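Putative polyprenyl synthetase (Streptomyces coelicolor, PDB 3NF2) probably condenses isoprenyl diphosphates into longer polyprenyl diphosphates, as a metal-dependent prenyltransferase of the FPP/GGPP synthase family. Local coordinates at residues 57-62 against 82-87. Sequence-based numbering, arbitrary orientation.
Sequences VRPALA and AVELVH. With SO4 (sulfate ion), chain B.
R58 reaches from the start of helix 57-67 to E84 and H87 on helix 77-98 and spends its guanidinium on three partners at once. Toward E84 it presents its NE side: NE donates to OE1 (2.8 Å) and NH2 to OE2 (3.0 Å), a side-on, two-pronged salt bridge in which each oxygen accepts through its syn lone pair and both bonds run nearly straight. Gripped by two bonds, the guanidinium and carboxylate lie nearly coplanar and have little freedom to turn against each other. Across one face of the guanidinium lies the H87 ring in a tilted stack, centres 3.7 Å apart and planes at 24°, with NH2 near the rim of the ring. Along its NH1-NH2 side, R58 hydrogen-bonds a sulfate ion, NH2 to O1 (2.7 Å) and NH1 to O4; H87 NE2 adds a weak bond to O3. A leucine here, lacking the guanidinium, would probably leave the E84 carboxylate without its cationic mate, the anion less firmly held and the H87 ring freer to turn.

Aliphatic parts line the approach. V83 CG1 packs against CB and CD of R58, while the ring carbon CD of P59 sits 3.4 Å from E84 OE1. A bend at chi3 (-55°) swings the R58 guanidinium alongside the carboxylate, and the anti placement of H87 CG relative to its backbone N lays the imidazole over it. Farther out, L187 and L188 of helix 173-198 touch R58, and L20 of helix 5-25 touches E84.

Segments 57-62 and 82-87 run roughly antiparallel (154°), with axes approaching to 9.7 Å, within the predominantly helical isoprenoid synthase fold. R104 and the backbone N of K55 also hydrogen-bond the sulfate, which probably mimics a phosphate of the isopentenyl diphosphate site, where relatives use a comparable arginine and histidine.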
ATOM      1  N   VAL A  57     -19.586 -12.528   0.801  1.00 68.20           N
ATOM      2  CA  VAL A  57     -20.000 -12.234   2.172  1.00 60.43           C
ATOM      3  C   VAL A  57     -19.810 -10.754   2.517  1.00 57.76           C
ATOM      4  O   VAL A  57     -20.764 -10.093   2.950  1.00 55.19           O
ATOM      5  CB  VAL A  57     -19.271 -13.133   3.208  1.00 60.49           C
ATOM      6  CG1 VAL A  57     -19.736 -12.805   4.623  1.00 57.25           C
ATOM      7  CG2 VAL A  57     -19.508 -14.600   2.906  1.00 60.95           C
ATOM      8  N   ARG A  58     -18.595 -10.244   2.307  1.00 50.35           N
ATOM      9  CA  ARG A  58     -18.273  -8.838   2.603  1.00 51.64           C
ATOM     10  C   ARG A  58     -19.147  -7.785   1.868  1.00 47.32           C
ATOM     11  O   ARG A  58     -19.656  -6.850   2.520  1.00 45.51           O
ATOM     12  CB  ARG A  58     -16.769  -8.540   2.430  1.00 47.02           C
ATOM     13  CG  ARG A  58     -15.821  -9.389   3.271  1.00 51.74           C
ATOM     14  CD  ARG A  58     -14.361  -9.243   2.799  1.00 55.87           C
ATOM     15  NE  ARG A  58     -14.229  -9.551   1.378  1.00 47.46           N
ATOM     16  CZ  ARG A  58     -13.806 -10.711   0.885  1.00 56.50           C
ATOM     17  NH1 ARG A  58     -13.419 -11.691   1.690  1.00 51.96           N
ATOM     18  NH2 ARG A  58     -13.755 -10.887  -0.427  1.00 55.56           N
ATOM     19  N   PRO A  59     -19.315  -7.914   0.526  1.00 45.34           N
ATOM     20  CA  PRO A  59     -20.208  -6.951  -0.131  1.00 45.68           C
ATOM     21  C   PRO A  59     -21.657  -7.002   0.378  1.00 50.65           C
ATOM     22  O   PRO A  59     -22.244  -5.944   0.662  1.00 51.25           O
ATOM     23  CB  PRO A  59     -20.143  -7.340  -1.617  1.00 49.48           C
ATOM     24  CG  PRO A  59     -19.362  -8.603  -1.692  1.00 50.50           C
ATOM     25  CD  PRO A  59     -18.551  -8.706  -0.460  1.00 44.51           C
ATOM     26  N   ALA A  60     -22.203  -8.211   0.515  1.00 45.81           N
ATOM     27  CA  ALA A  60     -23.547  -8.401   1.077  1.00 54.53           C
ATOM     28  C   ALA A  60     -23.675  -7.727   2.438  1.00 51.68           C
ATOM     29  O   ALA A  60     -24.677  -7.100   2.729  1.00 57.29           O
ATOM     30  CB  ALA A  60     -23.890  -9.891   1.193  1.00 49.64           C
ATOM     31  N   LEU A  61     -22.630  -7.845   3.247  1.00 53.00           N
ATOM     32  CA  LEU A  61     -22.600  -7.288   4.584  1.00 53.46           C
ATOM     33  C   LEU A  61     -22.636  -5.764   4.542  1.00 56.10           C
ATOM     34  O   LEU A  61     -23.395  -5.141   5.280  1.00 55.38           O
ATOM     35  CB  LEU A  61     -21.336  -7.783   5.289  1.00 53.56           C
ATOM     36  CG  LEU A  61     -21.306  -8.344   6.710  1.00 52.85           C
ATOM     37  CD1 LEU A  61     -22.667  -8.727   7.245  1.00 57.76           C
ATOM     38  CD2 LEU A  61     -20.379  -9.549   6.732  1.00 52.30           C
ATOM     39  N   ALA A  62     -21.830  -5.171   3.661  1.00 60.12           N
ATOM     40  CA  ALA A  62     -21.722  -3.710   3.564  1.00 58.89           C
ATOM     41  C   ALA A  62     -22.998  -3.022   3.083  1.00 56.41           C
ATOM     42  O   ALA A  62     -23.322  -1.928   3.555  1.00 52.60           O
ATOM     43  CB  ALA A  62     -20.542  -3.314   2.696  1.00 58.93           C
ATOM     44  N   ALA A  82     -14.633  -0.532  -1.611  1.00 34.59           N
ATOM     45  CA  ALA A  82     -13.411  -0.248  -0.871  1.00 41.29           C
ATOM     46  C   ALA A  82     -12.897  -1.469  -0.088  1.00 46.71           C
ATOM     47  O   ALA A  82     -11.685  -1.737  -0.083  1.00 48.60           O
ATOM     48  CB  ALA A  82     -13.625   0.933   0.056  1.00 35.88           C
ATOM     49  N   VAL A  83     -13.821  -2.199   0.550  1.00 43.58           N
ATOM     50  CA  VAL A  83     -13.501  -3.419   1.295  1.00 37.06           C
ATOM     51  C   VAL A  83     -12.935  -4.505   0.366  1.00 45.62           C
ATOM     52  O   VAL A  83     -11.943  -5.168   0.697  1.00 46.64           O
ATOM     53  CB  VAL A  83     -14.733  -3.954   2.084  1.00 38.03           C
ATOM     54  CG1 VAL A  83     -14.538  -5.394   2.504  1.00 30.55           C
ATOM     55  CG2 VAL A  83     -14.970  -3.126   3.336  1.00 40.97           C
ATOM     56  N   GLU A  84     -13.548  -4.659  -0.804  1.00 42.21           N
ATOM     57  CA  GLU A  84     -13.092  -5.641  -1.773  1.00 40.82           C
ATOM     58  C   GLU A  84     -11.724  -5.299  -2.342  1.00 43.42           C
ATOM     59  O   GLU A  84     -10.918  -6.191  -2.615  1.00 42.57           O
ATOM     60  CB  GLU A  84     -14.097  -5.770  -2.909  1.00 42.01           C
ATOM     61  CG  GLU A  84     -15.360  -6.535  -2.547  1.00 49.00           C
ATOM     62  CD  GLU A  84     -15.080  -7.777  -1.728  1.00 52.11           C
ATOM     63  OE1 GLU A  84     -15.271  -7.715  -0.494  1.00 40.76           O
ATOM     64  OE2 GLU A  84     -14.661  -8.801  -2.314  1.00 50.27           O
ATOM     65  N   LEU A  85     -11.481  -4.002  -2.525  1.00 44.27           N
ATOM     66  CA  LEU A  85     -10.222  -3.507  -3.058  1.00 47.33           C
ATOM     67  C   LEU A  85      -9.069  -3.748  -2.088  1.00 46.33           C
ATOM     68  O   LEU A  85      -8.018  -4.255  -2.495  1.00 48.24           O
ATOM     69  CB  LEU A  85     -10.335  -2.024  -3.433  1.00 45.36           C
ATOM     70  CG  LEU A  85     -11.078  -1.728  -4.740  1.00 40.64           C
ATOM     71  CD1 LEU A  85     -11.402  -0.235  -4.867  1.00 31.05           C
ATOM     72  CD2 LEU A  85     -10.316  -2.224  -5.970  1.00 30.19           C
ATOM     73  N   VAL A  86      -9.289  -3.405  -0.814  1.00 45.93           N
ATOM     74  CA  VAL A  86      -8.312  -3.634   0.257  1.00 42.54           C
ATOM     75  C   VAL A  86      -8.049  -5.124   0.418  1.00 44.42           C
ATOM     76  O   VAL A  86      -6.886  -5.550   0.541  1.00 42.83           O
ATOM     77  CB  VAL A  86      -8.765  -3.022   1.609  1.00 43.47           C
ATOM     78  CG1 VAL A  86      -7.902  -3.521   2.751  1.00 38.92           C
ATOM     79  CG2 VAL A  86      -8.679  -1.513   1.565  1.00 37.84           C
ATOM     80  N   HIS A  87      -9.129  -5.908   0.371  1.00 40.75           N
ATOM     81  CA  HIS A  87      -9.035  -7.366   0.394  1.00 41.35           C
ATOM     82  C   HIS A  87      -8.090  -7.884  -0.674  1.00 38.74           C
ATOM     83  O   HIS A  87      -7.221  -8.698  -0.385  1.00 42.08           O
ATOM     84  CB  HIS A  87     -10.409  -8.021   0.221  1.00 41.84           C
ATOM     85  CG  HIS A  87     -10.348  -9.499  -0.010  1.00 30.12           C
ATOM     86  ND1 HIS A  87      -9.925 -10.386   0.957  1.00 39.82           N
ATOM     87  CD2 HIS A  87     -10.654 -10.245  -1.097  1.00 38.70           C
ATOM     88  CE1 HIS A  87      -9.969 -11.616   0.473  1.00 48.59           C
ATOM     89  NE2 HIS A  87     -10.416 -11.560  -0.769  1.00 42.80           N
TER
HETATM   90  S   SO4 B   1     -12.952 -14.372  -1.391  1.00 77.46           S
HETATM   91  O1  SO4 B   1     -13.437 -13.120  -1.974  1.00 65.52           O
HETATM   92  O2  SO4 B   1     -13.783 -15.465  -1.892  1.00 78.40           O
HETATM   93  O3  SO4 B   1     -11.551 -14.560  -1.785  1.00 66.70           O
HETATM   94  O4  SO4 B   1     -13.041 -14.346   0.075  1.00 60.05           O